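Side-chain contacts in ParB-like N-terminal domain-containing protein (Pyrococcus furiosus, PDB 1VK1), which is of uncertain function but probably binds a nucleotide and acts as a kinase, pairing a ParB-like N-terminal domain with a domain of the L-serine kinase SerK family: residues L66-H71 / T223-P228; V177-K182 / K186-K191. All blocks are in the same frame, centred on the assembly; numbering follows the deposited sequence.

In the fold
The two contacts lie about 21 Å apart, centre to centre, and both reach the antiparallel sheet 177-179, 98-105, 224-226. Strand 98-105 runs down its middle. Contact 2 uses one edge strand, 177-179, and contact 1 uses the other, 224-226. Along the chain contact 2 (177-182 with 186-191) is nested inside the loop closed by contact 1 (66-71 with 223-228). R224 meets the chain at G180 and L181, so the contacts also touch. Contact 1 is buried and brings the ParB-like part to the bound sodium and phosphate. Contact 2 lies at the surface, within the SerK-type part. The shared sheet thus connects the two regions.

Contact 1. Residues L66-H71 / T223-P228; sequences LIVDGH and TRHVLP. With NA (sodium ion), chain C; PO4 (phosphate ion), chain B.
An ion-binding site lies where the ParB-like segment 66-71 meets segment 223-228, with V68, where the chain turns a corner, against H225 of edge strand 224-226. V68 and D69 form a classic beta bulge opposite L55. V68 CG1 sits over the face of the H225 imidazole in a CH-pi contact, 3.5 Å from the ring centroid and 11° off its normal. Y92 OH holds H225 NE2, while a water in the ring plane lies 3.0 Å from H225 ND1 and also accepts a bond from H225 N. Both ends of the ring are therefore held.

The sodium ion is chelated by T223, through O at 2.3 Å and OG1 at 2.4 Å. Two waters and E30 complete the coordination found. One of these waters is 2.8 Å from V68 O and also near phosphate O4, so it links sodium, V68 O and phosphate. H29 also bonds T223 OG1.

Phosphate O4 is gripped by three N-H groups. The backbone N of G70 and that of H71 each donate to O4. H71 ND1 donates to O4 at the ring edge, over 2.8 Å and at 161°. H72 ND1 also bonds the phosphate. H71 NE2 is paired with H29 N, and I67 CG2 covers one ring face. This holds the ring in place. G70 has backbone angles that call for glycine and is the N-cap of helix 71-80, so the helix end would probably favour the anion. The phosphate probably came from the crystallisation liquor. Its place is consistent with a nucleotide phosphate site of the kind known in the ParB and sulfiredoxin families.

Contact 2. Residues V177-K182 / K186-K191; sequences VYYGLK and KADMEK
Y179 and D188 join the strand and helix of a beta-alpha unit, in which strand 177-179 leads through a short turn at G180 and L181 into helix 182-190.

The side-chain hydrogen bond comes first. Y179 OH donates to D188 OD2 over 2.7 Å. OD2 receives it on its anti lone pair, the one away from the other oxygen. The acceptor lies at the edge of the tyrosine ring, near its plane, and carboxylate and ring planes are 79° apart. Y179 has CG anti to its carbonyl carbon (chi1 -77°), which sends the ring toward the helix. D188 CB also packs against Y179 OH at 3.3 Å.

Other packing surrounds the pair. I194 touches both Y179 and D188, while D184 and A185 of the helix lie against the tyrosine. A phenylalanine at Y179 would probably keep much of the ring packing but leave D188 OD2 without its hydroxyl partner.

Backbone bonding supplies the second link. K186 N donates to K182 O across 3.0 Å at 161°, an ordinary i to i+4 bond of the first helical turn. K186 CG passes K182 O at 3.4 Å.

Charge comes last. K182 NZ and K186 NZ lie 5.0 Å apart, and their like charges are probably offset by acidic neighbours. E131 forms salt bridges with both, and E135 takes K182 as well. The lysine chains run near each other, with K182 CG 4.3 Å from K186 CE.

Contact 1. Residues L66-H71 / T223-P228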
ATOM      1  N   LEU A  66      -4.714 -14.222  -3.301  1.00  8.71           N
ATOM      2  CA  LEU A  66      -4.678 -12.838  -2.894  1.00  9.00           C
ATOM      3  C   LEU A  66      -3.260 -12.455  -2.550  1.00  8.36           C
ATOM      4  O   LEU A  66      -2.625 -13.116  -1.745  1.00  9.02           O
ATOM      5  CB  LEU A  66      -5.570 -12.681  -1.656  1.00  9.44           C
ATOM      6  CG  LEU A  66      -5.480 -11.362  -0.884  1.00  9.53           C
ATOM      7  CD1 LEU A  66      -5.956 -10.176  -1.727  1.00  9.69           C
ATOM      8  CD2 LEU A  66      -6.262 -11.476   0.414  1.00 10.77           C
ATOM      9  N   ILE A  67      -2.769 -11.360  -3.134  1.00  8.02           N
ATOM     10  CA  ILE A  67      -1.540 -10.753  -2.673  1.00  8.41           C
ATOM     11  C   ILE A  67      -1.872 -10.053  -1.358  1.00  8.57           C
ATOM     12  O   ILE A  67      -2.631  -9.114  -1.333  1.00  9.60           O
ATOM     13  CB  ILE A  67      -0.962  -9.751  -3.688  1.00  7.83           C
ATOM     14  CG1 ILE A  67      -0.529 -10.473  -4.984  1.00  8.45           C
ATOM     15  CG2 ILE A  67       0.214  -9.010  -3.056  1.00  8.68           C
ATOM     16  CD1 ILE A  67      -0.153  -9.533  -6.107  1.00  9.45           C
ATOM     17  N   VAL A  68      -1.272 -10.525  -0.278  1.00  8.42           N
ATOM     18  CA  VAL A  68      -1.415  -9.894   1.039  1.00  8.48           C
ATOM     19  C   VAL A  68      -0.375  -8.778   1.122  1.00  8.36           C
ATOM     20  O   VAL A  68      -0.692  -7.658   1.435  1.00  9.95           O
ATOM     21  CB  VAL A  68      -1.295 -10.932   2.162  1.00  9.04           C
ATOM     22  CG1 VAL A  68      -1.283 -10.265   3.510  1.00 10.12           C
ATOM     23  CG2 VAL A  68      -2.438 -11.917   2.070  1.00 10.54           C
ATOM     24  N   ASP A  69       0.876  -9.118   0.828  1.00  8.94           N
ATOM     25  CA  ASP A  69       1.968  -8.176   0.814  1.00  9.57           C
ATOM     26  C   ASP A  69       2.880  -8.481  -0.351  1.00  8.28           C
ATOM     27  O   ASP A  69       3.243  -9.628  -0.569  1.00 10.05           O
ATOM     28  CB  ASP A  69       2.778  -8.258   2.132  1.00 12.08           C
ATOM     29  CG  ASP A  69       3.856  -7.239   2.183  1.00 17.68           C
ATOM     30  OD1 ASP A  69       3.540  -6.030   2.068  1.00 21.97           O
ATOM     31  OD2 ASP A  69       5.053  -7.544   2.276  1.00 21.42           O
ATOM     32  N   GLY A  70       3.257  -7.438  -1.078  1.00  8.84           N
ATOM     33  CA  GLY A  70       4.203  -7.559  -2.183  1.00  8.89           C
ATOM     34  C   GLY A  70       3.700  -7.123  -3.545  1.00  8.66           C
ATOM     35  O   GLY A  70       4.205  -7.588  -4.559  1.00  9.29           O
ATOM     36  N   HIS A  71       2.763  -6.186  -3.609  1.00  7.86           N
ATOM     37  CA  HIS A  71       2.264  -5.703  -4.891  1.00  7.86           C
ATOM     38  C   HIS A  71       3.358  -5.151  -5.788  1.00  7.72           C
ATOM     39  O   HIS A  71       3.381  -5.432  -6.981  1.00  8.55           O
ATOM     40  CB  HIS A  71       1.181  -4.624  -4.706  1.00  8.25           C
ATOM     41  CG  HIS A  71      -0.089  -5.139  -4.120  1.00  8.20           C
ATOM     42  ND1 HIS A  71      -0.275  -5.312  -2.761  1.00  8.87           N
ATOM     43  CD2 HIS A  71      -1.239  -5.545  -4.713  1.00  8.37           C
ATOM     44  CE1 HIS A  71      -1.497  -5.794  -2.565  1.00  8.80           C
ATOM     45  NE2 HIS A  71      -2.090  -5.961  -3.727  1.00  9.29           N
ATOM     46  N   THR A 223      -3.687  -1.140   2.434  1.00 10.61           N
ATOM     47  CA  THR A 223      -3.502  -2.104   3.498  1.00 10.41           C
ATOM     48  C   THR A 223      -2.091  -2.112   4.029  1.00 10.76           C
ATOM     49  O   THR A 223      -1.130  -1.929   3.285  1.00 10.95           O
ATOM     50  CB  THR A 223      -3.837  -3.500   3.075  1.00  9.29           C
ATOM     51  OG1 THR A 223      -2.955  -3.885   2.010  1.00  9.75           O
ATOM     52  CG2 THR A 223      -5.275  -3.577   2.575  1.00 11.63           C
ATOM     53  N   ARG A 224      -1.980  -2.409   5.309  1.00 10.97           N
ATOM     54  CA  ARG A 224      -0.709  -2.645   5.954  1.00 12.02           C
ATOM     55  C   ARG A 224      -0.923  -3.849   6.872  1.00 11.68           C
ATOM     56  O   ARG A 224      -1.509  -3.719   7.931  1.00 12.83           O
ATOM     57  CB  ARG A 224      -0.268  -1.414   6.748  1.00 12.36           C
ATOM     58  CG  ARG A 224       1.095  -1.541   7.367  1.00 14.40           C
ATOM     59  CD  ARG A 224       1.544  -0.281   8.038  1.00 15.73           C
ATOM     60  NE  ARG A 224       0.746   0.049   9.214  1.00 14.78           N
ATOM     61  CZ  ARG A 224       0.885  -0.533  10.417  1.00 16.33           C
ATOM     62  NH1 ARG A 224       1.764  -1.483  10.591  1.00 18.27           N
ATOM     63  NH2 ARG A 224       0.120  -0.161  11.413  1.00 18.38           N
ATOM     64  N   HIS A 225      -0.443  -5.013   6.467  1.00 12.42           N
ATOM     65  CA  HIS A 225      -0.684  -6.251   7.204  1.00 13.13           C
ATOM     66  C   HIS A 225       0.440  -6.516   8.182  1.00 14.74           C
ATOM     67  O   HIS A 225       1.617  -6.231   7.897  1.00 15.35           O
ATOM     68  CB  HIS A 225      -0.811  -7.449   6.277  1.00 13.21           C
ATOM     69  CG  HIS A 225      -2.032  -7.428   5.430  1.00 12.60           C
ATOM     70  ND1 HIS A 225      -2.064  -6.830   4.191  1.00 12.22           N
ATOM     71  CD2 HIS A 225      -3.254  -7.972   5.615  1.00 12.61           C
ATOM     72  CE1 HIS A 225      -3.268  -6.985   3.671  1.00 12.41           C
ATOM     73  NE2 HIS A 225      -4.014  -7.670   4.519  1.00 12.28           N
ATOM     74  N   VAL A 226       0.073  -7.077   9.329  1.00 15.17           N
ATOM     75  CA  VAL A 226       1.006  -7.467  10.385  1.00 16.74           C
ATOM     76  C   VAL A 226       0.700  -8.912  10.799  1.00 16.73           C
ATOM     77  O   VAL A 226      -0.462  -9.274  10.929  1.00 18.52           O
ATOM     78  CB  VAL A 226       0.888  -6.535  11.609  1.00 19.96           C
ATOM     79  CG1 VAL A 226       1.844  -6.987  12.736  1.00 22.36           C
ATOM     80  CG2 VAL A 226       1.156  -5.078  11.202  1.00 20.98           C
ATOM     81  N   LEU A 227       1.751  -9.728  10.943  1.00 16.00           N
ATOM     82  CA  LEU A 227       1.633 -11.120  11.372  1.00 16.29           C
ATOM     83  C   LEU A 227       2.185 -11.222  12.811  1.00 16.64           C
ATOM     84  O   LEU A 227       2.768 -10.274  13.312  1.00 17.55           O
ATOM     85  CB  LEU A 227       2.450 -12.047  10.472  1.00 16.68           C
ATOM     86  CG  LEU A 227       2.211 -11.979   8.964  1.00 17.41           C
ATOM     87  CD1 LEU A 227       3.108 -12.947   8.249  1.00 19.04           C
ATOM     88  CD2 LEU A 227       0.750 -12.251   8.616  1.00 18.96           C
ATOM     89  N   PRO A 228       2.040 -12.379  13.459  1.00 17.34           N
ATOM     90  CA  PRO A 228       2.642 -12.572  14.790  1.00 18.06           C
ATOM     91  C   PRO A 228       4.157 -12.638  14.791  1.00 19.16           C
ATOM     92  O   PRO A 228       4.768 -12.618  15.865  1.00 20.53           O
ATOM     93  CB  PRO A 228       2.074 -13.930  15.240  1.00 19.59           C
ATOM     94  CG  PRO A 228       0.883 -14.127  14.430  1.00 18.83           C
ATOM     95  CD  PRO A 228       1.252 -13.549  13.059  1.00 18.62           C
TER
HETATM   96 NA    NA C 302      -0.807  -3.020   1.314  1.00 11.95          NA
HETATM   97  P   PO4 B 301       2.620  -3.456  -1.332  1.00 14.39           P
HETATM   98  O1  PO4 B 301       1.468  -2.466  -1.939  1.00 14.94           O
HETATM   99  O2  PO4 B 301       3.767  -3.462  -2.424  1.00 13.41           O
HETATM  100  O3  PO4 B 301       3.095  -2.865  -0.052  1.00 15.29           O
HETATM  101  O4  PO4 B 301       2.025  -4.841  -1.168  1.00  8.85           O
HETATM  102  O   HOH W   1      -0.104  -5.018   0.715  1.00 13.73           O
HETATM  103  O   HOH W   2       0.572  -5.463   3.708  1.00 17.02           O
HETATM  104  O   HOH W   3       1.524  -2.593   2.088  1.00 16.63           O

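Contact 2. Residues V177-K182 / K186-K191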
ATOM      1  N   VAL A 177       5.591  10.579   1.396  1.00 16.60           N
ATOM      2  CA  VAL A 177       6.010   9.464   2.232  1.00 17.50           C
ATOM      3  C   VAL A 177       4.792   8.807   2.845  1.00 15.77           C
ATOM      4  O   VAL A 177       3.760   9.437   3.015  1.00 19.15           O
ATOM      5  CB  VAL A 177       6.978   9.895   3.329  1.00 20.96           C
ATOM      6  CG1 VAL A 177       8.246  10.485   2.711  1.00 21.74           C
ATOM      7  CG2 VAL A 177       6.348  10.884   4.251  1.00 23.12           C
ATOM      8  N   TYR A 178       4.912   7.534   3.129  1.00 15.88           N
ATOM      9  CA  TYR A 178       3.815   6.774   3.694  1.00 15.70           C
ATOM     10  C   TYR A 178       4.195   6.316   5.083  1.00 16.31           C
ATOM     11  O   TYR A 178       5.145   5.597   5.228  1.00 19.17           O
ATOM     12  CB  TYR A 178       3.485   5.577   2.787  1.00 18.65           C
ATOM     13  CG  TYR A 178       2.976   5.994   1.437  1.00 20.23           C
ATOM     14  CD1 TYR A 178       1.628   6.169   1.199  1.00 20.79           C
ATOM     15  CD2 TYR A 178       3.877   6.242   0.375  1.00 21.44           C
ATOM     16  CE1 TYR A 178       1.167   6.590  -0.082  1.00 22.78           C
ATOM     17  CE2 TYR A 178       3.444   6.647  -0.853  1.00 23.60           C
ATOM     18  CZ  TYR A 178       2.091   6.818  -1.088  1.00 22.41           C
ATOM     19  OH  TYR A 178       1.675   7.231  -2.339  1.00 25.26           O
ATOM     20  N   TYR A 179       3.421   6.751   6.105  1.00 15.84           N
ATOM     21  CA  TYR A 179       3.626   6.366   7.513  1.00 15.97           C
ATOM     22  C   TYR A 179       2.767   5.174   7.880  1.00 15.87           C
ATOM     23  O   TYR A 179       1.583   5.149   7.575  1.00 14.84           O
ATOM     24  CB  TYR A 179       3.240   7.532   8.450  1.00 16.92           C
ATOM     25  CG  TYR A 179       4.273   8.621   8.505  1.00 17.93           C
ATOM     26  CD1 TYR A 179       5.197   8.688   9.540  1.00 18.60           C
ATOM     27  CD2 TYR A 179       4.355   9.563   7.509  1.00 18.79           C
ATOM     28  CE1 TYR A 179       6.158   9.689   9.573  1.00 19.37           C
ATOM     29  CE2 TYR A 179       5.329  10.565   7.543  1.00 18.35           C
ATOM     30  CZ  TYR A 179       6.211  10.605   8.566  1.00 18.69           C
ATOM     31  OH  TYR A 179       7.162  11.596   8.591  1.00 20.45           O
ATOM     32  N   GLY A 180       3.348   4.203   8.575  1.00 17.35           N
ATOM     33  CA  GLY A 180       2.576   3.066   9.096  1.00 17.60           C
ATOM     34  C   GLY A 180       1.611   3.461  10.197  1.00 17.76           C
ATOM     35  O   GLY A 180       0.515   2.916  10.297  1.00 17.51           O
ATOM     36  N   LEU A 181       2.042   4.409  11.045  1.00 19.13           N
ATOM     37  CA  LEU A 181       1.279   4.820  12.209  1.00 19.74           C
ATOM     38  C   LEU A 181       0.907   6.281  12.149  1.00 19.11           C
ATOM     39  O   LEU A 181       1.756   7.144  11.915  1.00 19.14           O
ATOM     40  CB  LEU A 181       2.098   4.569  13.477  1.00 21.47           C
ATOM     41  CG  LEU A 181       2.477   3.125  13.767  1.00 22.57           C
ATOM     42  CD1 LEU A 181       3.383   3.059  14.992  1.00 23.57           C
ATOM     43  CD2 LEU A 181       1.260   2.276  13.993  1.00 22.80           C
ATOM     44  N   LYS A 182      -0.367   6.567  12.392  1.00 19.68           N
ATOM     45  CA  LYS A 182      -0.874   7.932  12.347  1.00 21.41           C
ATOM     46  C   LYS A 182      -0.173   8.822  13.370  1.00 23.06           C
ATOM     47  O   LYS A 182       0.059  10.007  13.112  1.00 21.59           O
ATOM     48  CB  LYS A 182      -2.376   7.930  12.611  1.00 24.14           C
ATOM     49  CG  LYS A 182      -3.032   9.247  12.387  1.00 25.26           C
ATOM     50  CD  LYS A 182      -4.562   9.125  12.438  1.00 26.26           C
ATOM     51  CE  LYS A 182      -5.067   8.735  13.803  1.00 27.08           C
ATOM     52  NZ  LYS A 182      -6.546   8.767  13.851  1.00 27.48           N
ATOM     53  N   LYS A 186       1.811  12.411  12.854  1.00 22.92           N
ATOM     54  CA  LYS A 186       1.473  13.587  13.658  1.00 24.52           C
ATOM     55  C   LYS A 186       2.688  14.115  14.436  1.00 24.87           C
ATOM     56  O   LYS A 186       2.887  15.323  14.514  1.00 27.42           O
ATOM     57  CB  LYS A 186       0.294  13.287  14.589  1.00 25.01           C
ATOM     58  CG  LYS A 186      -1.033  13.168  13.831  1.00 25.76           C
ATOM     59  CD  LYS A 186      -2.241  13.220  14.750  1.00 25.96           C
ATOM     60  CE  LYS A 186      -3.551  13.191  13.943  1.00 25.80           C
ATOM     61  NZ  LYS A 186      -4.780  13.385  14.809  1.00 26.73           N
ATOM     62  N   ALA A 187       3.488  13.204  14.987  1.00 23.89           N
ATOM     63  CA  ALA A 187       4.727  13.580  15.695  1.00 25.03           C
ATOM     64  C   ALA A 187       5.714  14.279  14.752  1.00 25.84           C
ATOM     65  O   ALA A 187       6.378  15.237  15.146  1.00 27.99           O
ATOM     66  CB  ALA A 187       5.368  12.367  16.308  1.00 25.28           C
ATOM     67  N   ASP A 188       5.818  13.797  13.510  1.00 25.58           N
ATOM     68  CA  ASP A 188       6.714  14.417  12.523  1.00 23.78           C
ATOM     69  C   ASP A 188       6.196  15.760  12.010  1.00 23.94           C
ATOM     70  O   ASP A 188       6.995  16.640  11.671  1.00 25.53           O
ATOM     71  CB  ASP A 188       7.012  13.458  11.353  1.00 24.23           C
ATOM     72  CG  ASP A 188       8.118  12.464  11.680  1.00 25.52           C
ATOM     73  OD1 ASP A 188       8.640  12.485  12.827  1.00 28.10           O
ATOM     74  OD2 ASP A 188       8.550  11.630  10.860  1.00 24.76           O
ATOM     75  N   MET A 189       4.874  15.935  11.969  1.00 23.19           N
ATOM     76  CA  MET A 189       4.297  17.228  11.648  1.00 23.60           C
ATOM     77  C   MET A 189       4.632  18.245  12.735  1.00 25.97           C
ATOM     78  O   MET A 189       4.952  19.397  12.432  1.00 26.54           O
ATOM     79  CB  MET A 189       2.782  17.149  11.483  1.00 23.90           C
ATOM     80  CG  MET A 189       2.336  16.835  10.060  1.00 25.13           C
ATOM     81  SD  MET A 189       0.570  16.797   9.818  1.00 27.69           S
ATOM     82  CE  MET A 189       0.029  17.871  11.142  1.00 28.13           C
ATOM     83  N   GLU A 190       4.557  17.808  13.989  1.00 26.60           N
ATOM     84  CA  GLU A 190       4.909  18.671  15.129  1.00 27.81           C
ATOM     85  C   GLU A 190       6.351  19.145  14.994  1.00 29.50           C
ATOM     86  O   GLU A 190       6.646  20.327  15.212  1.00 31.58           O
ATOM     87  CB  GLU A 190       4.713  17.934  16.449  1.00 28.22           C
ATOM     88  N   LYS A 191       7.241  18.219  14.615  1.00 29.11           N
ATOM     89  CA  LYS A 191       8.672  18.518  14.429  1.00 29.34           C
ATOM     90  C   LYS A 191       8.981  19.322  13.157  1.00 29.62           C
ATOM     91  O   LYS A 191      10.120  19.784  12.974  1.00 30.10           O
ATOM     92  CB  LYS A 191       9.481  17.219  14.410  1.00 30.80           C
ATOM     93  CG  LYS A 191       9.454  16.456  15.721  1.00 32.46           C
ATOM     94  CD  LYS A 191      10.188  15.131  15.618  1.00 33.68           C
ATOM     95  CE  LYS A 191       9.892  14.246  16.822  1.00 34.75           C
ATOM     96  NZ  LYS A 191      10.665  12.978  16.812  1.00 36.15           N
TER